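Local coordinates for protein copper-containing nitrite reductase (Hyphomicrobium denitrificans 1NES1, PDB 6TFO) that probably reduces nitrite to nitric oxide in denitrification, passing electrons delivered by cytochrome c through its bound copper ions, at residues A146-P158 against Y188-R201. Sequence-based numbering, arbitrary orientation.
Sequences ADITRDPADLPGP and YWTFNGKVPGPFLR
R150 is the main bump here: it drops into a hollow lined by K194, the last residue of the type I' turn from F191, and by P196, G197 and P198 just beyond it. With CG anti to the backbone N (chi1 -180°) and two further bends, the chain passes P196 obliquely, R150 CB against P196 CD, and slides its guanidinium edgewise into the hollow. K194 CB lies over one face of that group and P198 CA over the opposite one. R150 grips P196 O side-on with two nitrogens, NE at 2.9 Å and NH2 at 3.2 Å, both close to the guanidinium plane. R150 NH1 meets D154 OD2 in a salt bridge of 2.9 Å. R150 is thereby fixed from both segments. Around T149 the backbones form a single bridge with V195: V195 N donates to I148 O at 2.7 Å, and R150 N to V195 O at 3.2 Å. K194 curls back so that NZ reaches T149 O.

Two apolar knobs flank this centre. I148 lays CG1 and CD1 across one face of Y188, CG1 3.7 Å from the ring centroid. L155 hangs CD1 squarely over the F199 ring, 3.9 Å from its centroid, and the P156 ring leans on the same phenylalanine. Farther on, the extended R201 slips under G157 and P158, whose peptide covers a guanidinium face, and R201 NH1 bonds P156 O at 2.7 Å; E283 and E294 also pair with R201.

The 146-158 loop thus lies along the connection between strands 184-191 and 200-203, which belong to different sheets of a cupredoxin-type domain. Beyond it, H342 and S334 hold D147 and T149, P196 packs on strand 293-302, and F199 and R201 rest on strand 277-283.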
ATOM      1  N   ALA C 146      -8.168  25.112 -31.042  1.00 48.26           N
ATOM      2  CA  ALA C 146      -9.328  25.480 -31.887  1.00 50.75           C
ATOM      3  C   ALA C 146     -10.595  25.473 -31.028  1.00 55.64           C
ATOM      4  O   ALA C 146     -10.697  24.593 -30.126  1.00 60.37           O
ATOM      5  CB  ALA C 146      -9.457  24.528 -33.048  1.00 51.85           C
ATOM      6  N   ASP C 147     -11.498  26.434 -31.257  1.00 57.36           N
ATOM      7  CA  ASP C 147     -12.892  26.394 -30.738  1.00 54.09           C
ATOM      8  C   ASP C 147     -13.635  25.306 -31.519  1.00 52.69           C
ATOM      9  O   ASP C 147     -13.830  25.512 -32.726  1.00 54.02           O
ATOM     10  CB  ASP C 147     -13.568  27.762 -30.851  1.00 54.41           C
ATOM     11  CG  ASP C 147     -15.080  27.709 -30.723  1.00 54.81           C
ATOM     12  OD1 ASP C 147     -15.584  26.788 -30.065  1.00 53.39           O
ATOM     13  OD2 ASP C 147     -15.740  28.580 -31.290  1.00 59.24           O
ATOM     14  N   ILE C 148     -14.010  24.196 -30.865  1.00 53.70           N
ATOM     15  CA  ILE C 148     -14.697  23.029 -31.507  1.00 50.11           C
ATOM     16  C   ILE C 148     -16.204  23.027 -31.177  1.00 48.46           C
ATOM     17  O   ILE C 148     -16.919  22.078 -31.586  1.00 51.77           O
ATOM     18  CB  ILE C 148     -14.001  21.701 -31.130  1.00 48.02           C
ATOM     19  CG1 ILE C 148     -13.788  21.517 -29.623  1.00 45.30           C
ATOM     20  CG2 ILE C 148     -12.696  21.572 -31.897  1.00 47.56           C
ATOM     21  CD1 ILE C 148     -15.042  21.297 -28.823  1.00 47.34           C
ATOM     22  N   THR C 149     -16.693  24.044 -30.474  1.00 48.16           N
ATOM     23  CA  THR C 149     -18.118  24.173 -30.092  1.00 47.85           C
ATOM     24  C   THR C 149     -18.936  24.620 -31.312  1.00 47.10           C
ATOM     25  O   THR C 149     -18.678  25.726 -31.839  1.00 50.53           O
ATOM     26  CB  THR C 149     -18.275  25.135 -28.913  1.00 49.53           C
ATOM     27  OG1 THR C 149     -17.664  24.499 -27.787  1.00 50.33           O
ATOM     28  CG2 THR C 149     -19.718  25.491 -28.619  1.00 49.57           C
ATOM     29  N   ARG C 150     -19.888  23.784 -31.729  1.00 47.06           N
ATOM     30  CA  ARG C 150     -20.987  24.140 -32.661  1.00 47.65           C
ATOM     31  C   ARG C 150     -21.871  25.234 -32.054  1.00 48.31           C
ATOM     32  O   ARG C 150     -22.449  25.016 -30.974  1.00 42.92           O
ATOM     33  CB  ARG C 150     -21.842  22.908 -32.935  1.00 48.87           C
ATOM     34  CG  ARG C 150     -23.003  23.156 -33.894  1.00 53.44           C
ATOM     35  CD  ARG C 150     -22.536  23.389 -35.309  1.00 49.39           C
ATOM     36  NE  ARG C 150     -21.849  22.222 -35.838  1.00 48.76           N
ATOM     37  CZ  ARG C 150     -21.147  22.215 -36.958  1.00 47.50           C
ATOM     38  NH1 ARG C 150     -21.030  23.321 -37.669  1.00 48.27           N
ATOM     39  NH2 ARG C 150     -20.543  21.112 -37.357  1.00 48.71           N
ATOM     40  N   ASP C 151     -22.007  26.375 -32.720  1.00 53.15           N
ATOM     41  CA  ASP C 151     -22.992  27.393 -32.280  1.00 56.38           C
ATOM     42  C   ASP C 151     -24.364  26.725 -32.339  1.00 56.09           C
ATOM     43  O   ASP C 151     -24.650  25.997 -33.288  1.00 51.54           O
ATOM     44  CB  ASP C 151     -22.904  28.673 -33.109  1.00 56.84           C
ATOM     45  CG  ASP C 151     -23.661  29.795 -32.431  1.00 63.84           C
ATOM     46  OD1 ASP C 151     -24.906  29.839 -32.573  1.00 62.34           O
ATOM     47  OD2 ASP C 151     -23.011  30.556 -31.684  1.00 64.47           O
ATOM     48  N   PRO C 152     -25.249  26.899 -31.333  1.00 53.27           N
ATOM     49  CA  PRO C 152     -26.560  26.242 -31.364  1.00 54.20           C
ATOM     50  C   PRO C 152     -27.510  26.818 -32.437  1.00 51.24           C
ATOM     51  O   PRO C 152     -28.482  26.179 -32.768  1.00 49.35           O
ATOM     52  CB  PRO C 152     -27.070  26.457 -29.934  1.00 55.57           C
ATOM     53  CG  PRO C 152     -26.435  27.764 -29.515  1.00 57.66           C
ATOM     54  CD  PRO C 152     -25.058  27.730 -30.139  1.00 54.80           C
ATOM     55  N   ALA C 153     -27.184  27.993 -32.976  1.00 51.40           N
ATOM     56  CA  ALA C 153     -27.912  28.670 -34.076  1.00 49.07           C
ATOM     57  C   ALA C 153     -27.358  28.233 -35.432  1.00 43.03           C
ATOM     58  O   ALA C 153     -27.943  28.595 -36.421  1.00 46.66           O
ATOM     59  CB  ALA C 153     -27.822  30.167 -33.902  1.00 50.53           C
ATOM     60  N   ASP C 154     -26.278  27.461 -35.473  1.00 48.35           N
ATOM     61  CA  ASP C 154     -25.635  27.012 -36.737  1.00 48.38           C
ATOM     62  C   ASP C 154     -26.353  25.749 -37.232  1.00 52.73           C
ATOM     63  O   ASP C 154     -25.811  24.626 -37.039  1.00 48.39           O
ATOM     64  CB  ASP C 154     -24.130  26.818 -36.528  1.00 52.74           C
ATOM     65  CG  ASP C 154     -23.368  26.340 -37.751  1.00 52.90           C
ATOM     66  OD1 ASP C 154     -23.956  26.300 -38.855  1.00 52.26           O
ATOM     67  OD2 ASP C 154     -22.190  25.989 -37.579  1.00 52.98           O
ATOM     68  N   LEU C 155     -27.530  25.930 -37.852  1.00 56.09           N
ATOM     69  CA  LEU C 155     -28.266  24.877 -38.604  1.00 53.68           C
ATOM     70  C   LEU C 155     -29.062  25.509 -39.747  1.00 55.26           C
ATOM     71  O   LEU C 155     -29.439  26.678 -39.675  1.00 57.12           O
ATOM     72  CB  LEU C 155     -29.187  24.094 -37.658  1.00 52.46           C
ATOM     73  CG  LEU C 155     -30.469  24.791 -37.201  1.00 53.60           C
ATOM     74  CD1 LEU C 155     -31.396  23.797 -36.512  1.00 54.37           C
ATOM     75  CD2 LEU C 155     -30.175  25.988 -36.295  1.00 54.02           C
ATOM     76  N   PRO C 156     -29.323  24.758 -40.840  1.00 56.99           N
ATOM     77  CA  PRO C 156     -30.266  25.191 -41.873  1.00 59.75           C
ATOM     78  C   PRO C 156     -31.681  25.378 -41.304  1.00 59.42           C
ATOM     79  O   PRO C 156     -32.083  24.566 -40.488  1.00 50.85           O
ATOM     80  CB  PRO C 156     -30.292  24.046 -42.903  1.00 60.11           C
ATOM     81  CG  PRO C 156     -29.067  23.210 -42.604  1.00 62.77           C
ATOM     82  CD  PRO C 156     -28.731  23.450 -41.145  1.00 58.03           C
ATOM     83  N   GLY C 157     -32.400  26.411 -41.764  1.00 60.00           N
ATOM     84  CA  GLY C 157     -33.823  26.644 -41.449  1.00 54.71           C
ATOM     85  C   GLY C 157     -34.752  25.666 -42.165  1.00 52.11           C
ATOM     86  O   GLY C 157     -34.288  24.809 -42.921  1.00 49.17           O
ATOM     87  N   PRO C 158     -36.089  25.752 -41.935  1.00 56.07           N
ATOM     88  CA  PRO C 158     -37.048  24.873 -42.612  1.00 53.12           C
ATOM     89  C   PRO C 158     -36.793  24.851 -44.124  1.00 54.44           C
ATOM     90  O   PRO C 158     -36.526  25.903 -44.690  1.00 51.61           O
ATOM     91  CB  PRO C 158     -38.421  25.472 -42.272  1.00 51.79           C
ATOM     92  CG  PRO C 158     -38.196  26.222 -40.965  1.00 57.66           C
ATOM     93  CD  PRO C 158     -36.749  26.693 -41.007  1.00 57.77           C
ATOM     94  N   TYR C 188     -10.027  16.076 -29.995  1.00 43.61           N
ATOM     95  CA  TYR C 188     -11.361  15.771 -30.540  1.00 42.40           C
ATOM     96  C   TYR C 188     -11.197  15.090 -31.897  1.00 47.75           C
ATOM     97  O   TYR C 188     -10.225  15.403 -32.651  1.00 45.94           O
ATOM     98  CB  TYR C 188     -12.183  17.050 -30.658  1.00 46.05           C
ATOM     99  CG  TYR C 188     -12.591  17.665 -29.342  1.00 49.10           C
ATOM    100  CD1 TYR C 188     -11.762  18.550 -28.682  1.00 47.27           C
ATOM    101  CD2 TYR C 188     -13.816  17.370 -28.760  1.00 44.86           C
ATOM    102  CE1 TYR C 188     -12.151  19.152 -27.496  1.00 49.40           C
ATOM    103  CE2 TYR C 188     -14.216  17.959 -27.575  1.00 42.95           C
ATOM    104  CZ  TYR C 188     -13.379  18.849 -26.939  1.00 45.17           C
ATOM    105  OH  TYR C 188     -13.746  19.395 -25.747  1.00 46.08           O
ATOM    106  N   TRP C 189     -12.102  14.148 -32.161  1.00 45.61           N
ATOM    107  CA  TRP C 189     -12.446  13.637 -33.508  1.00 47.79           C
ATOM    108  C   TRP C 189     -13.833  14.176 -33.884  1.00 47.09           C
ATOM    109  O   TRP C 189     -14.757  14.050 -33.064  1.00 48.83           O
ATOM    110  CB  TRP C 189     -12.397  12.104 -33.548  1.00 50.20           C
ATOM    111  CG  TRP C 189     -11.106  11.512 -33.084  1.00 44.02           C
ATOM    112  CD1 TRP C 189      -9.917  12.156 -32.944  1.00 42.80           C
ATOM    113  CD2 TRP C 189     -10.863  10.132 -32.758  1.00 42.41           C
ATOM    114  NE1 TRP C 189      -8.961  11.278 -32.518  1.00 42.49           N
ATOM    115  CE2 TRP C 189      -9.509  10.030 -32.385  1.00 42.22           C
ATOM    116  CE3 TRP C 189     -11.649   8.981 -32.721  1.00 43.21           C
ATOM    117  CZ2 TRP C 189      -8.930   8.825 -31.993  1.00 43.13           C
ATOM    118  CZ3 TRP C 189     -11.074   7.786 -32.343  1.00 47.99           C
ATOM    119  CH2 TRP C 189      -9.731   7.711 -31.985  1.00 47.19           C
ATOM    120  N   THR C 190     -13.975  14.758 -35.075  1.00 52.21           N
ATOM    121  CA  THR C 190     -15.180  15.536 -35.460  1.00 49.57           C
ATOM    122  C   THR C 190     -15.583  15.281 -36.911  1.00 48.79           C
ATOM    123  O   THR C 190     -14.750  14.832 -37.725  1.00 42.91           O
ATOM    124  CB  THR C 190     -14.939  17.038 -35.294  1.00 47.50           C
ATOM    125  OG1 THR C 190     -13.995  17.435 -36.288  1.00 45.04           O
ATOM    126  CG2 THR C 190     -14.447  17.392 -33.908  1.00 47.88           C
ATOM    127  N   PHE C 191     -16.843  15.609 -37.203  1.00 51.48           N
ATOM    128  CA  PHE C 191     -17.330  15.948 -38.560  1.00 44.56           C
ATOM    129  C   PHE C 191     -17.168  17.471 -38.701  1.00 45.24           C
ATOM    130  O   PHE C 191     -17.791  18.216 -37.921  1.00 41.90           O
ATOM    131  CB  PHE C 191     -18.753  15.418 -38.722  1.00 42.75           C
ATOM    132  CG  PHE C 191     -18.916  13.920 -38.597  1.00 35.87           C
ATOM    133  CD1 PHE C 191     -18.545  13.076 -39.621  1.00 39.91           C
ATOM    134  CD2 PHE C 191     -19.521  13.366 -37.489  1.00 37.44           C
ATOM    135  CE1 PHE C 191     -18.760  11.708 -39.529  1.00 45.17           C
ATOM    136  CE2 PHE C 191     -19.740  12.003 -37.386  1.00 40.08           C
ATOM    137  CZ  PHE C 191     -19.371  11.171 -38.414  1.00 43.07           C
ATOM    138  N   ASN C 192     -16.252  17.901 -39.578  1.00 43.49           N
ATOM    139  CA  ASN C 192     -16.097  19.310 -40.022  1.00 47.57           C
ATOM    140  C   ASN C 192     -15.613  20.183 -38.864  1.00 47.80           C
ATOM    141  O   ASN C 192     -15.945  21.377 -38.836  1.00 50.11           O
ATOM    142  CB  ASN C 192     -17.392  19.797 -40.676  1.00 47.79           C
ATOM    143  CG  ASN C 192     -17.599  19.110 -42.006  1.00 48.36           C
ATOM    144  OD1 ASN C 192     -17.931  17.931 -42.064  1.00 50.38           O
ATOM    145  ND2 ASN C 192     -17.282  19.810 -43.079  1.00 58.22           N
ATOM    146  N   GLY C 193     -14.797  19.615 -37.977  1.00 53.42           N
ATOM    147  CA  GLY C 193     -14.004  20.376 -36.988  1.00 52.08           C
ATOM    148  C   GLY C 193     -14.835  20.958 -35.859  1.00 52.47           C
ATOM    149  O   GLY C 193     -14.318  21.883 -35.203  1.00 52.00           O
ATOM    150  N   LYS C 194     -16.058  20.455 -35.625  1.00 54.93           N
ATOM    151  CA  LYS C 194     -16.956  20.972 -34.556  1.00 49.09           C
ATOM    152  C   LYS C 194     -17.802  19.844 -33.949  1.00 43.06           C
ATOM    153  O   LYS C 194     -17.936  18.772 -34.566  1.00 35.69           O
ATOM    154  CB  LYS C 194     -17.805  22.114 -35.116  1.00 53.46           C
ATOM    155  CG  LYS C 194     -17.273  23.505 -34.830  1.00 55.45           C
ATOM    156  CD  LYS C 194     -17.346  24.446 -36.012  1.00 62.54           C
ATOM    157  CE  LYS C 194     -17.438  25.910 -35.611  1.00 69.41           C
ATOM    158  NZ  LYS C 194     -16.698  26.207 -34.352  1.00 68.53           N
ATOM    159  N   VAL C 195     -18.325  20.086 -32.745  1.00 38.04           N
ATOM    160  CA  VAL C 195     -19.108  19.093 -31.955  1.00 40.20           C
ATOM    161  C   VAL C 195     -20.352  19.805 -31.448  1.00 42.63           C
ATOM    162  O   VAL C 195     -20.222  20.797 -30.738  1.00 49.03           O
ATOM    163  CB  VAL C 195     -18.302  18.505 -30.779  1.00 40.71           C
ATOM    164  CG1 VAL C 195     -19.111  17.504 -29.966  1.00 44.77           C
ATOM    165  CG2 VAL C 195     -17.018  17.867 -31.256  1.00 39.27           C
ATOM    166  N   PRO C 196     -21.573  19.356 -31.821  1.00 38.77           N
ATOM    167  CA  PRO C 196     -21.763  18.251 -32.766  1.00 42.32           C
ATOM    168  C   PRO C 196     -21.427  18.601 -34.224  1.00 39.91           C
ATOM    169  O   PRO C 196     -21.188  19.749 -34.519  1.00 38.25           O
ATOM    170  CB  PRO C 196     -23.267  17.952 -32.663  1.00 44.72           C
ATOM    171  CG  PRO C 196     -23.869  19.294 -32.281  1.00 44.16           C
ATOM    172  CD  PRO C 196     -22.850  19.885 -31.325  1.00 42.69           C
ATOM    173  N   GLY C 197     -21.428  17.588 -35.090  1.00 42.42           N
ATOM    174  CA  GLY C 197     -21.228  17.722 -36.546  1.00 46.17           C
ATOM    175  C   GLY C 197     -22.308  18.592 -37.192  1.00 48.94           C
ATOM    176  O   GLY C 197     -23.215  19.082 -36.517  1.00 43.90           O
ATOM    177  N   PRO C 198     -22.217  18.857 -38.515  1.00 49.27           N
ATOM    178  CA  PRO C 198     -23.213  19.682 -39.197  1.00 51.22           C
ATOM    179  C   PRO C 198     -24.626  19.133 -38.983  1.00 46.95           C
ATOM    180  O   PRO C 198     -24.766  17.926 -38.956  1.00 52.04           O
ATOM    181  CB  PRO C 198     -22.785  19.607 -40.670  1.00 51.11           C
ATOM    182  CG  PRO C 198     -21.292  19.373 -40.587  1.00 53.69           C
ATOM    183  CD  PRO C 198     -21.133  18.434 -39.412  1.00 49.13           C
ATOM    184  N   PHE C 199     -25.603  20.022 -38.783  1.00 48.51           N
ATOM    185  CA  PHE C 199     -27.056  19.702 -38.797  1.00 52.65           C
ATOM    186  C   PHE C 199     -27.484  19.433 -40.252  1.00 46.43           C
ATOM    187  O   PHE C 199     -27.432  20.337 -41.079  1.00 44.72           O
ATOM    188  CB  PHE C 199     -27.877  20.830 -38.162  1.00 57.16           C
ATOM    189  CG  PHE C 199     -29.317  20.480 -37.886  1.00 57.09           C
ATOM    190  CD1 PHE C 199     -30.259  20.482 -38.907  1.00 54.65           C
ATOM    191  CD2 PHE C 199     -29.727  20.154 -36.601  1.00 57.68           C
ATOM    192  CE1 PHE C 199     -31.583  20.160 -38.644  1.00 56.40           C
ATOM    193  CE2 PHE C 199     -31.051  19.834 -36.342  1.00 61.41           C
ATOM    194  CZ  PHE C 199     -31.976  19.838 -37.362  1.00 58.25           C
ATOM    195  N   LEU C 200     -27.834  18.191 -40.556  1.00 45.51           N
ATOM    196  CA  LEU C 200     -28.279  17.768 -41.905  1.00 49.67           C
ATOM    197  C   LEU C 200     -29.812  17.801 -41.939  1.00 54.97           C
ATOM    198  O   LEU C 200     -30.459  17.249 -41.023  1.00 47.74           O
ATOM    199  CB  LEU C 200     -27.729  16.375 -42.199  1.00 48.85           C
ATOM    200  CG  LEU C 200     -26.223  16.219 -42.008  1.00 49.80           C
ATOM    201  CD1 LEU C 200     -25.797  14.781 -42.287  1.00 51.78           C
ATOM    202  CD2 LEU C 200     -25.461  17.190 -42.905  1.00 49.25           C
ATOM    203  N   ARG C 201     -30.362  18.485 -42.939  1.00 58.77           N
ATOM    204  CA  ARG C 201     -31.818  18.759 -43.080  1.00 51.93           C
ATOM    205  C   ARG C 201     -32.219  18.390 -44.508  1.00 47.27           C
ATOM    206  O   ARG C 201     -31.715  19.020 -45.464  1.00 46.11           O
ATOM    207  CB  ARG C 201     -32.118  20.228 -42.765  1.00 51.65           C
ATOM    208  CG  ARG C 201     -33.569  20.486 -42.395  1.00 53.19           C
ATOM    209  CD  ARG C 201     -33.732  21.829 -41.713  1.00 54.27           C
ATOM    210  NE  ARG C 201     -35.068  22.003 -41.140  1.00 50.56           N
ATOM    211  CZ  ARG C 201     -35.370  22.833 -40.140  1.00 46.78           C
ATOM    212  NH1 ARG C 201     -34.438  23.562 -39.549  1.00 43.99           N
ATOM    213  NH2 ARG C 201     -36.614  22.906 -39.715  1.00 49.64           N
TER